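Local coordinates for protein endolysin B (Mycobacterium phage D29, PDB 3HC7) that hydrolyses the ester junction between mycolic acids and the arabinogalactan-peptidoglycan of the host cell wall, so that progeny phage can escape through the mycobacterial outer membrane, at residues 143-148 with 187-192; 47-52 with 81-86; 63-68 with 101-106; 5-10 with 74-79; 131-136 with 161-166. All blocks are in the same frame, centred on the assembly; numbering follows the deposited sequence.

Interaction 1: residues 143-148 with 187-192; sequences ILEDRL and VMKASG
Leu-144 and Met-188 bring their CA atoms no nearer than 8.6 Å, so the loop 143-148 and the last turn of helix 179-189 meet through side chains alone. The S-methyl group does most of the work. With chi3 near 39° the methionine chain bends, and its CE comes up against the isobutyl fork of Leu-144, tightest at CD2 (3.5 Å from Met-188 CE). Behind the methyl, Met-188 SD lies 4.1 Å from Ile-143 CG2. At the solvent side the apolar contact is bordered by charge: Lys-189 NZ reaches Glu-145 OE1 at 3.2 Å, a salt bridge whose hydrogen bond is weak, the two chains crossing at about a right angle. Buried thioether and exposed ion pair thus leave from consecutive residues of the helix end. Leu-144 and Met-188 both rest on Ile-86, so the loop after strand 140-141 and the end of helix 179-189 meet over helix 83-96, while Val-187, the residue before Met-188, packs against helix 212-230.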
# COMPACT_ATOMS: atom_id res chain seq x y z
N ILE A 143 -8.66 -0.03 5.75
CA ILE A 143 -9.63 -1.11 5.82
C ILE A 143 -9.05 -2.41 6.40
O ILE A 143 -9.74 -3.11 7.15
CB ILE A 143 -10.23 -1.37 4.44
CG1 ILE A 143 -11.39 -2.35 4.54
CG2 ILE A 143 -9.14 -1.84 3.48
CD1 ILE A 143 -12.12 -2.58 3.24
N LEU A 144 -7.81 -2.74 6.06
CA LEU A 144 -7.22 -4.04 6.44
C LEU A 144 -7.04 -4.20 7.95
O LEU A 144 -6.64 -3.27 8.62
CB LEU A 144 -5.88 -4.26 5.75
CG LEU A 144 -5.89 -4.45 4.23
CD1 LEU A 144 -4.47 -4.47 3.71
CD2 LEU A 144 -6.61 -5.74 3.84
N GLU A 145 -7.34 -5.39 8.47
CA GLU A 145 -7.24 -5.65 9.92
C GLU A 145 -5.79 -5.72 10.39
O GLU A 145 -5.49 -5.44 11.55
CB GLU A 145 -7.97 -6.95 10.28
CG GLU A 145 -9.46 -6.96 9.99
CD GLU A 145 -10.01 -8.36 9.75
OE1 GLU A 145 -9.47 -9.07 8.87
OE2 GLU A 145 -10.98 -8.76 10.44
N ASP A 146 -4.90 -6.13 9.50
CA ASP A 146 -3.46 -6.11 9.75
C ASP A 146 -2.92 -4.76 9.29
O ASP A 146 -2.43 -4.63 8.17
CB ASP A 146 -2.80 -7.25 8.97
CG ASP A 146 -1.32 -7.38 9.25
OD1 ASP A 146 -0.90 -7.15 10.40
OD2 ASP A 146 -0.57 -7.76 8.32
N ARG A 147 -3.03 -3.75 10.13
CA ARG A 147 -2.66 -2.40 9.74
C ARG A 147 -1.51 -1.88 10.61
O ARG A 147 -1.16 -2.49 11.63
CB ARG A 147 -3.87 -1.45 9.82
CG ARG A 147 -4.41 -1.25 11.23
CD ARG A 147 -5.53 -0.21 11.28
NE ARG A 147 -6.69 -0.61 10.49
CZ ARG A 147 -7.67 -1.40 10.94
NH1 ARG A 147 -7.61 -1.86 12.18
NH2 ARG A 147 -8.70 -1.72 10.16
N LEU A 148 -0.94 -0.76 10.19
CA LEU A 148 0.21 -0.21 10.90
C LEU A 148 -0.23 0.35 12.25
O LEU A 148 -1.37 0.78 12.41
CB LEU A 148 0.89 0.87 10.04
CG LEU A 148 1.45 0.31 8.73
CD1 LEU A 148 1.73 1.40 7.73
CD2 LEU A 148 2.70 -0.53 8.99
N VAL A 187 -12.25 -9.49 -0.81
CA VAL A 187 -11.72 -9.35 -2.16
C VAL A 187 -10.22 -9.06 -2.17
O VAL A 187 -9.44 -9.66 -2.92
CB VAL A 187 -12.50 -8.26 -2.95
CG1 VAL A 187 -11.74 -7.81 -4.16
CG2 VAL A 187 -13.84 -8.81 -3.37
N MET A 188 -9.80 -8.14 -1.32
CA MET A 188 -8.39 -7.80 -1.24
C MET A 188 -7.48 -8.93 -0.72
O MET A 188 -6.31 -9.02 -1.11
CB MET A 188 -8.20 -6.54 -0.42
CG MET A 188 -8.66 -5.29 -1.13
SD MET A 188 -8.51 -3.85 -0.06
CE MET A 188 -6.96 -4.22 0.74
N LYS A 189 -8.00 -9.80 0.16
CA LYS A 189 -7.19 -10.88 0.74
C LYS A 189 -7.28 -12.23 0.02
O LYS A 189 -6.50 -13.14 0.31
CB LYS A 189 -7.59 -11.08 2.21
CG LYS A 189 -7.35 -9.87 3.09
CD LYS A 189 -8.23 -9.92 4.32
CE LYS A 189 -7.96 -11.14 5.18
NZ LYS A 189 -8.78 -11.10 6.43
N ALA A 190 -8.22 -12.37 -0.91
CA ALA A 190 -8.52 -13.66 -1.50
C ALA A 190 -7.41 -14.16 -2.42
O ALA A 190 -6.73 -13.36 -3.06
CB ALA A 190 -9.85 -13.60 -2.26
N SER A 191 -7.26 -15.48 -2.51
CA SER A 191 -6.32 -16.10 -3.44
C SER A 191 -6.93 -16.22 -4.84
O SER A 191 -6.22 -16.44 -5.82
CB SER A 191 -5.93 -17.50 -2.94
OG SER A 191 -7.09 -18.30 -2.76
N GLY A 192 -8.25 -16.06 -4.91
CA GLY A 192 -9.03 -16.22 -6.14
C GLY A 192 -10.50 -16.28 -5.75
O GLY A 192 -10.82 -16.24 -4.56

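Interaction 2: residues 47-52 with 81-86; sequences FPMWPS and YSQGAI
Gln-83 NE2, which lies 3.6 Å from Met-49 CG, is gripped by two acceptors, Ala-45 O and Thr-12 OG1. The glutamine directly follows Ser-82, the catalytic serine, in a Gly-Tyr-Ser-Gln-Gly sequence that fits the nucleophile elbow of alpha/beta hydrolases. Ser-82 has the expected strained backbone (phi 51°, psi -118°) between strand 76-81 and helix 83-96, and its OG accepts a bond from Thr-12 N. The side chain of Gln-83 is extended, with CG anti to the backbone N (chi1 177°), and this carries the amide across to helix 50-70. There Ser-52 OG donates to Gln-83 OE1; the modelled separation is unusually short and the position of OE1 uncertain, so the bond's length is doubtful. The same hydroxyl oxygen also bonds Ala-45 N. The two NE2 bonds tie down the amide nitrogen and the OE1 end appears engaged as well, which should restrain the rotation of the amide on the residue that follows the nucleophile. Met-49 slides past the glutamine in the opposite direction and continues to Ile-86, where SD is 4.2 Å from CD1. One helical turn beyond the elbow, Ile-86 CG2 settles obliquely against the indole, 3.6 Å from Trp-50 CZ3.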
# COMPACT_ATOMS: atom_id res chain seq x y z
N PHE A 47 -7.03 -8.23 -9.23
CA PHE A 47 -7.61 -9.45 -8.66
C PHE A 47 -7.13 -10.70 -9.36
O PHE A 47 -7.22 -10.79 -10.59
CB PHE A 47 -9.14 -9.43 -8.69
CG PHE A 47 -9.75 -10.59 -7.96
CD1 PHE A 47 -9.90 -10.54 -6.58
CD2 PHE A 47 -10.11 -11.74 -8.63
CE1 PHE A 47 -10.44 -11.62 -5.88
CE2 PHE A 47 -10.65 -12.83 -7.94
CZ PHE A 47 -10.81 -12.76 -6.57
N PRO A 48 -6.67 -11.70 -8.59
CA PRO A 48 -6.57 -11.64 -7.12
C PRO A 48 -5.41 -10.75 -6.69
O PRO A 48 -4.31 -10.86 -7.24
CB PRO A 48 -6.27 -13.09 -6.73
CG PRO A 48 -5.56 -13.66 -7.90
CD PRO A 48 -6.09 -12.95 -9.13
N MET A 49 -5.66 -9.87 -5.74
CA MET A 49 -4.66 -8.92 -5.30
C MET A 49 -3.64 -9.52 -4.33
O MET A 49 -2.44 -9.29 -4.47
CB MET A 49 -5.33 -7.71 -4.66
CG MET A 49 -4.37 -6.58 -4.28
SD MET A 49 -5.24 -5.16 -3.59
CE MET A 49 -6.19 -4.65 -5.03
N TRP A 50 -4.10 -10.27 -3.34
CA TRP A 50 -3.15 -10.70 -2.31
C TRP A 50 -1.95 -11.48 -2.84
O TRP A 50 -0.82 -11.23 -2.41
CB TRP A 50 -3.81 -11.41 -1.12
CG TRP A 50 -2.91 -11.30 0.08
CD1 TRP A 50 -2.05 -12.25 0.56
CD2 TRP A 50 -2.71 -10.13 0.90
NE1 TRP A 50 -1.35 -11.76 1.64
CE2 TRP A 50 -1.74 -10.46 1.87
CE3 TRP A 50 -3.28 -8.85 0.93
CZ2 TRP A 50 -1.32 -9.56 2.85
CZ3 TRP A 50 -2.86 -7.95 1.90
CH2 TRP A 50 -1.89 -8.31 2.85
N PRO A 51 -2.16 -12.42 -3.78
CA PRO A 51 -0.97 -13.08 -4.35
C PRO A 51 -0.06 -12.07 -5.02
O PRO A 51 1.15 -12.27 -5.05
CB PRO A 51 -1.56 -14.02 -5.41
CG PRO A 51 -2.97 -14.29 -4.93
CD PRO A 51 -3.42 -12.98 -4.31
N SER A 52 -0.64 -11.00 -5.56
CA SER A 52 0.18 -9.95 -6.16
C SER A 52 1.01 -9.27 -5.07
O SER A 52 2.21 -9.08 -5.22
CB SER A 52 -0.69 -8.95 -6.91
OG SER A 52 0.11 -7.96 -7.54
N TYR A 81 2.27 3.07 -3.27
CA TYR A 81 0.95 3.62 -3.55
C TYR A 81 -0.07 2.49 -3.69
O TYR A 81 0.18 1.52 -4.40
CB TYR A 81 1.01 4.46 -4.83
CG TYR A 81 -0.31 4.87 -5.44
CD1 TYR A 81 -1.33 5.39 -4.65
CD2 TYR A 81 -0.52 4.79 -6.81
CE1 TYR A 81 -2.54 5.78 -5.21
CE2 TYR A 81 -1.72 5.18 -7.38
CZ TYR A 81 -2.72 5.67 -6.58
OH TYR A 81 -3.91 6.06 -7.15
N SER A 82 -1.19 2.63 -2.99
CA SER A 82 -2.31 1.68 -3.01
C SER A 82 -1.87 0.23 -2.77
O SER A 82 -1.36 -0.07 -1.70
CB SER A 82 -3.22 1.86 -4.25
OG SER A 82 -2.84 1.09 -5.38
N GLN A 83 -2.06 -0.68 -3.72
CA GLN A 83 -1.53 -2.03 -3.50
C GLN A 83 -0.05 -1.94 -3.10
O GLN A 83 0.44 -2.73 -2.28
CB GLN A 83 -1.71 -2.92 -4.74
CG GLN A 83 -1.12 -4.31 -4.57
CD GLN A 83 -1.34 -5.21 -5.78
OE1 GLN A 83 -0.69 -6.24 -5.93
NE2 GLN A 83 -2.28 -4.83 -6.64
N GLY A 84 0.64 -0.97 -3.67
CA GLY A 84 2.04 -0.73 -3.36
C GLY A 84 2.25 -0.33 -1.91
O GLY A 84 3.29 -0.64 -1.32
N ALA A 85 1.27 0.36 -1.34
CA ALA A 85 1.33 0.76 0.07
C ALA A 85 1.19 -0.46 0.97
O ALA A 85 1.82 -0.54 2.02
CB ALA A 85 0.24 1.76 0.39
N ILE A 86 0.36 -1.42 0.56
CA ILE A 86 0.28 -2.68 1.30
C ILE A 86 1.63 -3.39 1.30
O ILE A 86 2.08 -3.88 2.35
CB ILE A 86 -0.79 -3.64 0.72
CG1 ILE A 86 -2.16 -2.97 0.63
CG2 ILE A 86 -0.90 -4.91 1.59
CD1 ILE A 86 -3.20 -3.85 -0.10

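Interaction 3: residues 63-68 with 101-106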
# COMPACT_ATOMS: atom_id res chain seq x y z
N GLN A 63 15.45 -6.97 -2.56
CA GLN A 63 16.17 -5.80 -3.03
C GLN A 63 16.79 -5.00 -1.89
O GLN A 63 17.92 -4.53 -2.00
CB GLN A 63 15.25 -4.91 -3.86
CG GLN A 63 14.92 -5.48 -5.23
CD GLN A 63 16.14 -5.52 -6.14
OE1 GLN A 63 16.19 -6.29 -7.10
NE2 GLN A 63 17.13 -4.70 -5.83
N ILE A 64 16.04 -4.84 -0.80
CA ILE A 64 16.53 -4.10 0.35
C ILE A 64 17.82 -4.73 0.89
O ILE A 64 18.80 -4.04 1.15
CB ILE A 64 15.49 -4.03 1.48
CG1 ILE A 64 14.41 -3.00 1.12
CG2 ILE A 64 16.16 -3.67 2.79
CD1 ILE A 64 13.21 -3.00 2.07
N GLU A 65 17.79 -6.05 1.06
CA GLU A 65 18.96 -6.79 1.50
C GLU A 65 20.14 -6.57 0.56
O GLU A 65 21.26 -6.33 1.00
CB GLU A 65 18.66 -8.28 1.55
CG GLU A 65 17.81 -8.70 2.71
CD GLU A 65 17.45 -10.17 2.65
OE1 GLU A 65 17.67 -10.79 1.59
OE2 GLU A 65 16.95 -10.69 3.66
N LEU A 66 19.87 -6.65 -0.74
CA LEU A 66 20.94 -6.49 -1.72
C LEU A 66 21.62 -5.14 -1.59
O LEU A 66 22.79 -5.05 -1.21
CB LEU A 66 20.40 -6.67 -3.14
CG LEU A 66 19.93 -8.08 -3.50
CD1 LEU A 66 19.54 -8.14 -4.96
CD2 LEU A 66 21.03 -9.08 -3.19
N LYS A 67 20.89 -4.08 -1.91
CA LYS A 67 21.45 -2.74 -1.92
C LYS A 67 22.10 -2.38 -0.59
O LYS A 67 23.20 -1.84 -0.56
CB LYS A 67 20.36 -1.72 -2.26
CG LYS A 67 20.11 -1.55 -3.75
CD LYS A 67 19.98 -2.88 -4.48
CE LYS A 67 19.89 -2.67 -5.98
NZ LYS A 67 19.82 -3.95 -6.73
N LEU A 68 21.43 -2.71 0.51
CA LEU A 68 21.89 -2.30 1.83
C LEU A 68 23.06 -3.12 2.38
O LEU A 68 23.85 -2.62 3.18
CB LEU A 68 20.72 -2.27 2.82
CG LEU A 68 20.06 -0.89 2.98
CD1 LEU A 68 19.94 -0.18 1.64
CD2 LEU A 68 18.71 -1.01 3.64
N GLY A 101 12.68 -9.88 12.84
CA GLY A 101 12.34 -9.71 11.44
C GLY A 101 13.59 -9.81 10.58
O GLY A 101 14.66 -9.38 10.99
N ARG A 102 13.43 -10.37 9.39
CA ARG A 102 14.52 -10.53 8.43
C ARG A 102 15.28 -9.24 8.15
O ARG A 102 16.48 -9.27 7.86
CB ARG A 102 13.98 -11.12 7.13
CG ARG A 102 15.04 -11.49 6.09
CD ARG A 102 14.42 -12.34 4.99
NE ARG A 102 15.26 -12.42 3.80
CZ ARG A 102 14.84 -12.87 2.61
NH1 ARG A 102 13.59 -13.28 2.46
NH2 ARG A 102 15.67 -12.91 1.58
N LEU A 103 14.60 -8.10 8.23
CA LEU A 103 15.23 -6.83 7.88
C LEU A 103 15.44 -5.93 9.09
O LEU A 103 15.71 -4.74 8.95
CB LEU A 103 14.41 -6.09 6.82
CG LEU A 103 14.14 -6.87 5.53
CD1 LEU A 103 13.23 -6.08 4.61
CD2 LEU A 103 15.45 -7.19 4.83
N HIS A 104 15.31 -6.51 10.28
CA HIS A 104 15.34 -5.72 11.50
C HIS A 104 16.67 -5.03 11.68
O HIS A 104 16.72 -3.93 12.23
CB HIS A 104 15.02 -6.59 12.73
CG HIS A 104 14.94 -5.82 14.00
ND1 HIS A 104 13.95 -4.89 14.25
CD2 HIS A 104 15.73 -5.83 15.10
CE1 HIS A 104 14.13 -4.37 15.44
NE2 HIS A 104 15.21 -4.92 15.98
N ARG A 105 17.75 -5.66 11.22
CA ARG A 105 19.08 -5.07 11.34
C ARG A 105 19.23 -3.82 10.50
O ARG A 105 20.19 -3.07 10.66
CB ARG A 105 20.16 -6.09 10.95
CG ARG A 105 20.11 -6.54 9.50
CD ARG A 105 20.92 -7.81 9.29
NE ARG A 105 20.70 -8.37 7.96
CZ ARG A 105 21.46 -8.10 6.90
NH1 ARG A 105 22.49 -7.26 7.02
NH2 ARG A 105 21.19 -8.65 5.72
N PHE A 106 18.29 -3.57 9.59
CA PHE A 106 18.35 -2.34 8.79
C PHE A 106 17.48 -1.26 9.41
O PHE A 106 17.42 -0.14 8.90
CB PHE A 106 17.93 -2.59 7.34
CG PHE A 106 18.76 -3.61 6.62
CD1 PHE A 106 20.12 -3.39 6.41
CD2 PHE A 106 18.19 -4.78 6.14
CE1 PHE A 106 20.89 -4.33 5.74
CE2 PHE A 106 18.96 -5.72 5.48
CZ PHE A 106 20.30 -5.50 5.28
O HOH W 1 18.61 -10.44 5.53
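The return loop of a beta-alpha-beta crossover, running from helix 83-96 to strand 110-116, lies against helix 50-70 where Arg-102 forks onto Glu-65. A type I turn from Gly-101 runs into a short 3-10 segment beginning at His-104, and both present side chains to the helix. Arg-102 is extended from CG to NE. Glu-65 OE2 lies at the guanidinium edge facing NE, at a modelled distance too short to be taken literally, whereas Glu-65 OE1, met by Arg-102 NH2 on its syn side at 2.9 Å, is tilted out of the guanidinium plane. Carboxylate and guanidinium planes lie 56° apart. A water also donates to Glu-65 OE2 and accepts from Arg-105 NH2 at 3.1 Å. Beneath it the contact turns apolar. Leu-103 CD2 presses on Glu-65 CG (3.5 Å), and Leu-103 CD1 meets Ile-64 CD1 at 4.0 Å. Phe-106 is wedged among Ile-64, Glu-65 and Leu-68, with Leu-68 CB 3.6 Å from its CE1, while Arg-105 CG lies over one ring face. A salt bridge at the rim thus roofs a hydrophobic floor that includes Phe-76, where a helix is layered on a parallel sheet, as in alpha/beta folds, and a crossover loop closes against that helix.

Interaction 4: residues 5-10 with 74-79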
# COMPACT_ATOMS: atom_id res chain seq x y z
N TRP A 5 19.25 4.86 -0.59
CA TRP A 5 18.43 4.12 -1.54
C TRP A 5 16.95 4.46 -1.39
O TRP A 5 16.47 4.67 -0.28
CB TRP A 5 18.63 2.62 -1.37
CG TRP A 5 19.85 2.15 -2.06
CD1 TRP A 5 21.08 1.94 -1.50
CD2 TRP A 5 19.98 1.85 -3.45
NE1 TRP A 5 21.96 1.52 -2.46
CE2 TRP A 5 21.31 1.46 -3.67
CE3 TRP A 5 19.09 1.88 -4.53
CZ2 TRP A 5 21.78 1.10 -4.93
CZ3 TRP A 5 19.56 1.51 -5.78
CH2 TRP A 5 20.89 1.13 -5.97
N LEU A 6 16.25 4.50 -2.52
CA LEU A 6 14.81 4.67 -2.54
C LEU A 6 14.15 3.47 -3.22
O LEU A 6 14.43 3.17 -4.39
CB LEU A 6 14.43 5.97 -3.25
CG LEU A 6 12.93 6.21 -3.46
CD1 LEU A 6 12.21 6.26 -2.13
CD2 LEU A 6 12.68 7.50 -4.26
N PHE A 7 13.29 2.78 -2.48
CA PHE A 7 12.57 1.62 -3.01
C PHE A 7 11.12 2.02 -3.24
O PHE A 7 10.49 2.62 -2.37
CB PHE A 7 12.65 0.45 -2.03
CG PHE A 7 14.05 -0.01 -1.75
CD1 PHE A 7 14.68 -0.92 -2.59
CD2 PHE A 7 14.74 0.48 -0.66
CE1 PHE A 7 15.98 -1.34 -2.34
CE2 PHE A 7 16.04 0.06 -0.39
CZ PHE A 7 16.66 -0.84 -1.24
N THR A 8 10.60 1.68 -4.41
CA THR A 8 9.26 2.11 -4.79
C THR A 8 8.43 0.95 -5.31
O THR A 8 8.91 0.08 -6.05
CB THR A 8 9.29 3.22 -5.86
OG1 THR A 8 9.99 2.74 -7.01
CG2 THR A 8 9.97 4.46 -5.33
N VAL A 9 7.16 0.94 -4.91
CA VAL A 9 6.23 -0.09 -5.33
C VAL A 9 4.98 0.57 -5.88
O VAL A 9 4.26 1.26 -5.15
CB VAL A 9 5.87 -1.04 -4.18
CG1 VAL A 9 5.07 -2.23 -4.71
CG2 VAL A 9 7.13 -1.51 -3.48
N HIS A 10 4.74 0.37 -7.16
CA HIS A 10 3.57 0.93 -7.84
C HIS A 10 2.23 0.47 -7.28
O HIS A 10 2.14 -0.54 -6.57
CB HIS A 10 3.63 0.60 -9.34
CG HIS A 10 4.45 1.57 -10.14
ND1 HIS A 10 4.04 2.86 -10.38
CD2 HIS A 10 5.64 1.43 -10.76
CE1 HIS A 10 4.94 3.47 -11.12
NE2 HIS A 10 5.93 2.63 -11.36
N ALA A 74 24.82 3.29 3.61
CA ALA A 74 23.67 3.83 2.90
C ALA A 74 22.41 3.67 3.72
O ALA A 74 22.06 2.56 4.12
CB ALA A 74 23.51 3.15 1.55
N ASP A 75 21.73 4.78 3.98
CA ASP A 75 20.42 4.73 4.62
C ASP A 75 19.41 4.47 3.52
O ASP A 75 19.78 4.39 2.35
CB ASP A 75 20.13 6.05 5.33
CG ASP A 75 20.97 6.23 6.59
OD1 ASP A 75 21.45 5.21 7.13
OD2 ASP A 75 21.13 7.39 7.02
N PHE A 76 18.14 4.32 3.88
CA PHE A 76 17.13 4.10 2.83
C PHE A 76 15.77 4.67 3.16
O PHE A 76 15.50 5.08 4.29
CB PHE A 76 17.03 2.62 2.44
CG PHE A 76 16.33 1.76 3.46
CD1 PHE A 76 16.90 1.53 4.71
CD2 PHE A 76 15.12 1.15 3.16
CE1 PHE A 76 16.27 0.74 5.66
CE2 PHE A 76 14.47 0.34 4.10
CZ PHE A 76 15.05 0.14 5.35
N ALA A 77 14.91 4.69 2.14
CA ALA A 77 13.54 5.15 2.25
C ALA A 77 12.67 4.25 1.39
O ALA A 77 13.16 3.58 0.48
CB ALA A 77 13.44 6.61 1.79
N MET A 78 11.37 4.23 1.67
CA MET A 78 10.45 3.42 0.88
C MET A 78 9.22 4.24 0.51
O MET A 78 8.80 5.12 1.26
CB MET A 78 10.03 2.16 1.64
CG MET A 78 11.16 1.18 1.94
SD MET A 78 10.57 -0.30 2.78
CE MET A 78 9.89 0.41 4.27
N ALA A 79 8.64 3.93 -0.64
CA ALA A 79 7.46 4.63 -1.12
C ALA A 79 6.55 3.69 -1.89
O ALA A 79 6.97 3.07 -2.86
CB ALA A 79 7.86 5.82 -1.99
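Phe-7 pairs with Met-78 at the middle of two parallel strands, and its side chain can be followed outward from there. CB lies 4.3 Å from Met-78 CG. With CG beside the backbone N (chi1 -60°), the ring leans back toward the start of the neighbouring strand: CD2 brings its edge 3.7 Å from Ala-77 O, and CE2 reaches Phe-76 CD2 at 3.8 Å, the two side chains crossing at about a right angle. At the tip, CZ touches Ile-64 of helix 50-70. The backbone beneath is regular, the strand axes only 16° apart, with five hydrogen bonds; Phe-7 N donates to Ala-77 O at 3.1 Å and Phe-7 O accepts from Ala-79 N at 2.9 Å. On the other face, Leu-6 CD1 lies 4.1 Å from Ala-77 CB, and Thr-8 OG1 accepts a hydrogen bond from Trp-36 NE1. Strands 5-9 and 76-81 are neighbours inside the five-stranded parallel sheet, flanked by strands 35-38 and 110-116, with helix 50-70 on the Phe-7 face and helix 22-27 on the Leu-6 and Thr-8 face.

Interaction 5: residues 131-136 with 161-166; sequences WIHPVA and YAHDGD
Ala-162 O accepts Ala-136 N at 2.7 Å where the acid-bearing loop of this alpha/beta hydrolase leaves strand 157-161; the loop carries Asp-166, the inferred acid of the catalytic triad. The donor lies 34° from the plane of that carbonyl, and Ala-136 CB touches Ala-162 CB at 3.9 Å. His-163 comes next. Its ring lies beneath His-133 CB, which sits 3.4 Å from the ring centroid and only 7° off the normal, a CH-pi contact. Trp-131 completes an aromatic cluster: His-163 CE1 meets the indole edge at CE3, 3.8 Å away. Both imidazole nitrogens of His-163 are used, NE2 by Asp-129 OD1 and ND1 by Pro-239 O, which should hold the ring's orientation, and Tyr-242 stacks on it. Asp-164 N then bonds Pro-134 O at 3.3 Å, giving with the Ala-136 bond a single backbone bridge. The carboxylate of Asp-164 lies along Ala-136, with OD2 taken by Ala-137 N. Gly-165 follows in a type II turn, its positive phi (111°) suited to glycine. Asp-166 closes the turn, its N bonding His-163 O at 3.0 Å, while its OD2 bonds Tyr-242 OH.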
# COMPACT_ATOMS: atom_id res chain seq x y z
N TRP A 131 -3.50 19.67 -2.21
CA TRP A 131 -4.12 19.53 -3.52
C TRP A 131 -5.62 19.79 -3.38
O TRP A 131 -6.05 20.49 -2.47
CB TRP A 131 -3.84 18.13 -4.06
CG TRP A 131 -4.21 17.91 -5.49
CD1 TRP A 131 -4.05 18.78 -6.53
CD2 TRP A 131 -4.79 16.72 -6.06
NE1 TRP A 131 -4.50 18.22 -7.70
CE2 TRP A 131 -4.96 16.96 -7.43
CE3 TRP A 131 -5.18 15.49 -5.52
CZ2 TRP A 131 -5.51 16.00 -8.29
CZ3 TRP A 131 -5.72 14.54 -6.37
CH2 TRP A 131 -5.88 14.80 -7.74
N ILE A 132 -6.41 19.20 -4.27
CA ILE A 132 -7.83 19.53 -4.34
C ILE A 132 -8.70 18.65 -3.45
O ILE A 132 -9.92 18.79 -3.43
CB ILE A 132 -8.34 19.48 -5.80
CG1 ILE A 132 -8.34 18.05 -6.33
CG2 ILE A 132 -7.49 20.38 -6.69
CD1 ILE A 132 -8.90 17.93 -7.75
N HIS A 133 -8.06 17.75 -2.71
CA HIS A 133 -8.80 16.83 -1.84
C HIS A 133 -8.47 17.00 -0.36
O HIS A 133 -7.32 17.19 0.01
CB HIS A 133 -8.59 15.38 -2.29
CG HIS A 133 -9.38 15.01 -3.50
ND1 HIS A 133 -10.74 14.76 -3.46
CD2 HIS A 133 -9.01 14.86 -4.80
CE1 HIS A 133 -11.17 14.47 -4.67
NE2 HIS A 133 -10.14 14.53 -5.50
N PRO A 134 -9.51 16.91 0.49
CA PRO A 134 -9.37 17.05 1.94
C PRO A 134 -8.70 15.82 2.55
O PRO A 134 -9.04 14.70 2.20
CB PRO A 134 -10.82 17.15 2.42
CG PRO A 134 -11.62 16.45 1.38
CD PRO A 134 -10.88 16.57 0.08
N VAL A 135 -7.76 16.04 3.46
CA VAL A 135 -7.08 14.94 4.12
C VAL A 135 -8.10 14.06 4.83
O VAL A 135 -9.17 14.53 5.22
CB VAL A 135 -6.03 15.45 5.13
CG1 VAL A 135 -6.72 16.18 6.27
CG2 VAL A 135 -5.17 14.30 5.64
N ALA A 136 -7.78 12.77 4.97
CA ALA A 136 -8.66 11.82 5.63
C ALA A 136 -8.93 12.22 7.08
O ALA A 136 -8.04 12.70 7.78
CB ALA A 136 -8.06 10.42 5.58
N TYR A 161 -0.27 9.82 3.02
CA TYR A 161 -1.20 10.71 2.33
C TYR A 161 -2.49 9.99 2.00
O TYR A 161 -2.47 9.02 1.29
CB TYR A 161 -0.55 11.18 1.04
CG TYR A 161 0.75 11.95 1.20
CD1 TYR A 161 0.77 13.20 1.77
CD2 TYR A 161 1.92 11.43 0.75
CE1 TYR A 161 1.94 13.91 1.90
CE2 TYR A 161 3.09 12.11 0.89
CZ TYR A 161 3.09 13.35 1.46
OH TYR A 161 4.26 14.02 1.57
N ALA A 162 -3.60 10.49 2.51
CA ALA A 162 -4.88 9.82 2.39
C ALA A 162 -6.00 10.83 2.29
O ALA A 162 -6.07 11.76 3.09
CB ALA A 162 -5.09 8.90 3.59
N HIS A 163 -6.88 10.63 1.31
CA HIS A 163 -8.02 11.52 1.10
C HIS A 163 -9.29 10.85 1.57
O HIS A 163 -9.48 9.65 1.37
CB HIS A 163 -8.21 11.82 -0.39
CG HIS A 163 -7.08 12.55 -1.03
ND1 HIS A 163 -6.70 12.34 -2.33
CD2 HIS A 163 -6.24 13.50 -0.54
CE1 HIS A 163 -5.67 13.13 -2.63
NE2 HIS A 163 -5.37 13.83 -1.55
N ASP A 164 -10.19 11.62 2.18
CA ASP A 164 -11.54 11.11 2.36
C ASP A 164 -12.15 10.96 0.97
O ASP A 164 -11.99 11.83 0.11
CB ASP A 164 -12.38 12.00 3.28
CG ASP A 164 -12.54 11.41 4.67
OD1 ASP A 164 -12.96 10.24 4.76
OD2 ASP A 164 -12.23 12.09 5.68
N GLY A 165 -12.84 9.86 0.74
CA GLY A 165 -13.30 9.53 -0.59
C GLY A 165 -12.53 8.32 -1.07
O GLY A 165 -13.03 7.51 -1.85
N ASP A 166 -11.29 8.20 -0.59
CA ASP A 166 -10.49 7.00 -0.79
C ASP A 166 -10.83 6.05 0.35
O ASP A 166 -10.14 6.02 1.37
CB ASP A 166 -9.00 7.35 -0.80
CG ASP A 166 -8.14 6.21 -1.32
OD1 ASP A 166 -8.70 5.12 -1.59
OD2 ASP A 166 -6.91 6.40 -1.47

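The contacts lie at different distances from a triad of Ser-82, His-240 and, by inference, Asp-166: interactions 2 and 5 hold members of it, and the others build the surrounding scaffold. Interaction 4 pairs two neighbouring strands of the sheet, and interaction 2 continues from it: Tyr-81 N lies 3.3 Å from Val-9 O, a probable hydrogen bond that carries the strand pairing to Tyr-81, the residue before Ser-82. Interaction 3 packs on the sheet face that carries Phe-7 and Phe-76, away from the catalytic residues. Interaction 1 joins interaction 2 through Met-188 O, 3.5 Å from Trp-50 CB. In interaction 5 the side chain of His-163 is about 7 Å from that of His-240.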